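Local coordinates for uncharacterized protein PH0321 (Pyrococcus horikoshii, PDB 3BS4) that is of unknown function but probably has a KaiC-like, RecA-type core and binds a peptide of unknown identity, at residues E140-L152 / P181-D194. Numbering follows the deposited sequence. Where two conformers were deposited one is given.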
# COMPACT_ATOMS: atom_id res chain seq x y z
N GLU A 140 -9.34 -12.60 2.91
CA GLU A 140 -9.39 -11.36 2.16
C GLU A 140 -8.06 -11.13 1.46
O GLU A 140 -7.01 -11.59 1.93
CB GLU A 140 -9.72 -10.18 3.09
CG GLU A 140 -11.17 -10.15 3.55
CD GLU A 140 -12.17 -9.96 2.43
OE1 GLU A 140 -11.82 -9.35 1.38
OE2 GLU A 140 -13.32 -10.43 2.58
N LEU A 141 -8.11 -10.44 0.31
CA LEU A 141 -6.92 -10.04 -0.43
C LEU A 141 -6.68 -8.55 -0.24
O LEU A 141 -7.59 -7.73 -0.41
CB LEU A 141 -7.06 -10.35 -1.93
CG LEU A 141 -5.93 -9.88 -2.86
CD1 LEU A 141 -4.58 -10.54 -2.53
CD2 LEU A 141 -6.32 -10.12 -4.33
N TYR A 142 -5.45 -8.22 0.14
CA TYR A 142 -5.07 -6.82 0.30
C TYR A 142 -3.88 -6.54 -0.59
O TYR A 142 -3.04 -7.41 -0.76
CB TYR A 142 -4.67 -6.54 1.74
CG TYR A 142 -5.82 -6.67 2.69
CD1 TYR A 142 -6.71 -5.62 2.89
CD2 TYR A 142 -6.04 -7.87 3.40
CE1 TYR A 142 -7.79 -5.74 3.77
CE2 TYR A 142 -7.11 -7.99 4.27
CZ TYR A 142 -7.98 -6.93 4.46
OH TYR A 142 -9.03 -7.06 5.34
N GLY A 143 -3.81 -5.32 -1.12
CA GLY A 143 -2.60 -4.87 -1.83
C GLY A 143 -2.01 -3.67 -1.11
O GLY A 143 -2.75 -2.88 -0.49
N PHE A 144 -0.69 -3.57 -1.16
CA PHE A 144 0.02 -2.41 -0.60
C PHE A 144 1.02 -1.92 -1.61
O PHE A 144 1.80 -2.73 -2.12
CB PHE A 144 0.76 -2.82 0.67
CG PHE A 144 -0.16 -3.18 1.81
CD1 PHE A 144 -0.46 -2.25 2.79
CD2 PHE A 144 -0.75 -4.44 1.87
CE1 PHE A 144 -1.33 -2.56 3.83
CE2 PHE A 144 -1.64 -4.76 2.92
CZ PHE A 144 -1.93 -3.82 3.90
N ALA A 145 1.00 -0.62 -1.93
CA ALA A 145 2.02 -0.03 -2.83
C ALA A 145 2.90 0.93 -2.05
O ALA A 145 2.43 1.99 -1.60
CB ALA A 145 1.36 0.70 -4.02
N ILE A 146 4.17 0.54 -1.88
CA ILE A 146 5.10 1.24 -1.01
C ILE A 146 6.33 1.67 -1.81
O ILE A 146 7.24 0.88 -2.04
CB ILE A 146 5.54 0.37 0.20
CG1 ILE A 146 4.32 -0.27 0.90
CG2 ILE A 146 6.37 1.21 1.17
CD1 ILE A 146 4.66 -1.36 1.90
N SER A 147 6.34 2.91 -2.29
CA SER A 147 5.28 3.90 -2.19
C SER A 147 5.09 4.62 -3.49
O SER A 147 5.95 4.54 -4.38
CB SER A 147 5.80 5.03 -1.26
OG SER A 147 6.13 4.51 0.02
N MET A 148 3.93 5.23 -3.71
CA MET A 148 3.45 5.50 -5.04
C MET A 148 4.30 6.78 -5.38
O MET A 148 4.58 7.09 -6.55
CB MET A 148 1.98 5.91 -5.02
CG MET A 148 1.03 4.72 -4.90
SD MET A 148 1.12 3.59 -6.33
CE MET A 148 0.38 4.69 -7.59
N SER A 149 4.75 7.50 -4.34
CA SER A 149 5.64 8.65 -4.52
C SER A 149 6.99 8.26 -5.14
O SER A 149 7.69 9.09 -5.74
CB SER A 149 5.84 9.40 -3.17
OG SER A 149 6.15 8.48 -2.13
N GLY A 150 7.35 6.97 -5.03
CA GLY A 150 8.60 6.46 -5.61
C GLY A 150 8.67 6.59 -7.12
O GLY A 150 9.77 6.65 -7.69
N TYR A 151 7.52 6.62 -7.79
CA TYR A 151 7.53 6.73 -9.26
C TYR A 151 8.18 8.01 -9.74
O TYR A 151 8.68 8.05 -10.85
CB TYR A 151 6.12 6.58 -9.83
CG TYR A 151 5.62 5.17 -9.70
CD1 TYR A 151 6.32 4.12 -10.29
CD2 TYR A 151 4.47 4.87 -8.95
CE1 TYR A 151 5.88 2.79 -10.17
CE2 TYR A 151 4.03 3.54 -8.81
CZ TYR A 151 4.74 2.52 -9.43
OH TYR A 151 4.35 1.20 -9.31
N LEU A 152 8.15 9.06 -8.93
CA LEU A 152 8.76 10.32 -9.33
C LEU A 152 10.28 10.24 -9.40
O LEU A 152 10.93 11.18 -9.90
CB LEU A 152 8.29 11.45 -8.40
CG LEU A 152 6.81 11.82 -8.50
CD1 LEU A 152 6.41 12.80 -7.41
CD2 LEU A 152 6.47 12.41 -9.89
N PRO A 181 -10.87 -12.73 -7.88
CA PRO A 181 -11.29 -11.81 -6.82
C PRO A 181 -10.42 -10.56 -6.81
O PRO A 181 -9.23 -10.63 -7.12
CB PRO A 181 -11.06 -12.62 -5.55
CG PRO A 181 -11.23 -14.04 -6.00
CD PRO A 181 -10.55 -14.06 -7.32
N ARG A 182 -11.05 -9.43 -6.50
CA ARG A 182 -10.33 -8.17 -6.41
C ARG A 182 -9.91 -7.93 -4.96
O ARG A 182 -10.43 -8.55 -4.02
CB ARG A 182 -11.22 -7.02 -6.91
CG ARG A 182 -11.23 -6.83 -8.45
CD ARG A 182 -12.09 -5.60 -8.84
NE ARG A 182 -11.99 -5.19 -10.24
CZ ARG A 182 -11.22 -4.18 -10.68
NH1 ARG A 182 -10.46 -3.49 -9.84
NH2 ARG A 182 -11.21 -3.87 -11.98
N GLY A 183 -8.97 -7.02 -4.77
CA GLY A 183 -8.49 -6.74 -3.42
C GLY A 183 -8.92 -5.40 -2.88
O GLY A 183 -9.61 -4.62 -3.56
N THR A 184 -8.53 -5.16 -1.64
CA THR A 184 -8.65 -3.86 -0.98
C THR A 184 -7.22 -3.36 -0.90
O THR A 184 -6.33 -4.10 -0.45
CB THR A 184 -9.30 -4.02 0.39
OG1 THR A 184 -10.60 -4.62 0.20
CG2 THR A 184 -9.49 -2.66 1.09
N ASN A 185 -6.99 -2.12 -1.33
CA ASN A 185 -5.64 -1.65 -1.63
C ASN A 185 -5.25 -0.44 -0.83
O ASN A 185 -6.07 0.45 -0.64
CB ASN A 185 -5.53 -1.34 -3.13
CG ASN A 185 -5.56 -2.60 -3.96
OD1 ASN A 185 -4.56 -3.32 -4.03
ND2 ASN A 185 -6.70 -2.91 -4.55
N PHE A 186 -4.00 -0.43 -0.38
CA PHE A 186 -3.43 0.71 0.34
C PHE A 186 -2.27 1.26 -0.45
O PHE A 186 -1.36 0.52 -0.80
CB PHE A 186 -2.92 0.28 1.71
CG PHE A 186 -4.00 -0.16 2.65
CD1 PHE A 186 -4.49 0.71 3.61
CD2 PHE A 186 -4.50 -1.46 2.58
CE1 PHE A 186 -5.49 0.29 4.51
CE2 PHE A 186 -5.52 -1.87 3.47
CZ PHE A 186 -6.00 -0.98 4.43
N TRP A 187 -2.31 2.56 -0.71
CA TRP A 187 -1.20 3.25 -1.35
C TRP A 187 -0.54 4.13 -0.31
O TRP A 187 -1.22 4.83 0.43
CB TRP A 187 -1.73 4.19 -2.45
CG TRP A 187 -2.10 3.49 -3.70
CD1 TRP A 187 -1.99 2.14 -3.94
CD2 TRP A 187 -2.58 4.08 -4.91
NE1 TRP A 187 -2.38 1.86 -5.24
CE2 TRP A 187 -2.74 3.04 -5.85
CE3 TRP A 187 -2.90 5.39 -5.28
CZ2 TRP A 187 -3.22 3.26 -7.15
CZ3 TRP A 187 -3.39 5.61 -6.58
CH2 TRP A 187 -3.53 4.55 -7.49
N LEU A 188 0.79 4.13 -0.28
CA LEU A 188 1.51 5.07 0.57
C LEU A 188 2.07 6.20 -0.30
O LEU A 188 2.64 5.93 -1.35
CB LEU A 188 2.65 4.35 1.30
CG LEU A 188 3.52 5.20 2.25
CD1 LEU A 188 2.68 5.79 3.41
CD2 LEU A 188 4.69 4.40 2.80
N TRP A 189 1.98 7.44 0.16
CA TRP A 189 2.66 8.54 -0.54
C TRP A 189 3.48 9.30 0.49
O TRP A 189 2.92 9.80 1.45
CB TRP A 189 1.65 9.49 -1.21
CG TRP A 189 2.32 10.61 -1.98
CD1 TRP A 189 2.86 11.74 -1.47
CD2 TRP A 189 2.49 10.68 -3.41
NE1 TRP A 189 3.39 12.53 -2.50
CE2 TRP A 189 3.18 11.89 -3.69
CE3 TRP A 189 2.16 9.82 -4.46
CZ2 TRP A 189 3.52 12.27 -5.00
CZ3 TRP A 189 2.52 10.20 -5.77
CH2 TRP A 189 3.18 11.41 -6.02
N GLU A 190 4.80 9.37 0.28
CA GLU A 190 5.72 10.00 1.24
C GLU A 190 6.08 11.39 0.77
O GLU A 190 6.69 11.55 -0.29
CB GLU A 190 6.98 9.12 1.41
CG GLU A 190 6.63 7.73 1.93
CD GLU A 190 7.83 6.84 2.17
OE1 GLU A 190 8.69 7.17 3.02
OE2 GLU A 190 7.91 5.79 1.53
N GLY A 191 5.71 12.39 1.56
CA GLY A 191 6.08 13.79 1.27
C GLY A 191 5.07 14.48 0.38
O GLY A 191 3.89 14.10 0.33
N VAL A 192 5.51 15.54 -0.30
CA VAL A 192 4.62 16.24 -1.21
C VAL A 192 5.11 15.94 -2.61
O VAL A 192 4.48 15.16 -3.35
CB VAL A 192 4.54 17.76 -0.91
CG1 VAL A 192 3.56 18.45 -1.83
CG2 VAL A 192 4.13 17.96 0.56
N LYS A 193 6.26 16.52 -2.95
CA LYS A 193 7.04 16.21 -4.17
C LYS A 193 6.47 16.77 -5.48
O LYS A 193 7.20 17.45 -6.22
CB LYS A 193 7.30 14.70 -4.30
CG LYS A 193 8.08 14.13 -3.12
CD LYS A 193 8.39 12.65 -3.29
CE LYS A 193 9.42 12.17 -2.24
NZ LYS A 193 9.09 12.59 -0.85
N ASP A 194 5.21 16.48 -5.77
CA ASP A 194 4.53 17.09 -6.92
C ASP A 194 3.04 17.21 -6.64
O ASP A 194 2.35 16.20 -6.50
CB ASP A 194 4.75 16.30 -8.20
CG ASP A 194 4.20 17.03 -9.43
OD1 ASP A 194 4.96 17.80 -10.05
OD2 ASP A 194 2.99 16.88 -9.72
O HOH W 1 -10.32 -7.26 0.23
O HOH W 2 -10.71 -10.12 -1.36
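Phe-144 and Phe-186 lie side by side on neighbouring parallel strands, their planes nearly parallel, 7° apart, but displaced so that the rings barely overlap, with centroids 5.0 Å from each other. Each CG stands anti to the carbonyl carbon (both chi1 near -66°), which sends both rings the same way. The edge of the Phe-186 ring also meets Tyr-142 CD1, so flat aromatic groups pave this face.

On the other face Met-148 crosses Trp-187. Bent at both chi2 and chi3, its flexible chain follows the indole: SD sits over the five-membered ring, 3.9 Å from its centroid, a Met-aromatic contact, and CE lies 3.7 Å from the centroid of the six-membered ring, a CH-pi contact. Ala-145 is small enough to fit beside Trp-187 CD1. Gly-143 suits its position for a similar reason, since Asn-185 OD1 comes within 3.3 Å of its CA, where a side chain would clash.

Beyond the strand, past the cis peptide before Ser-147, the 3-10 segment that begins at Met-148 stays attached. Met-148 N donates to Leu-188 O in a nearly straight bond (2.8 Å, 170°). Ser-149 lays CB over the face of Trp-189, while its OG accepts Glu-190 N (2.9 Å). Ser-147 OG donates to the anti lone pair of Glu-190 OE2 at 2.7 Å; Tyr-59 binds the same oxygen and Lys-35 forms a salt bridge with OE1, probably stabilising the carboxylate's negative charge.

These strands, 141-146 and 184-190, are central neighbours in the mixed sheet, with 51-56 and 22-27 flanking the pair. Helix 34-47 covers the phenylalanine face through Leu-38 and Leu-42. Across the sheet, the backbone of the bound peptide hydrogen-bonds to Asn-185 OD1 and Trp-187 NE1, and helix 195-204 packs against both tryptophans.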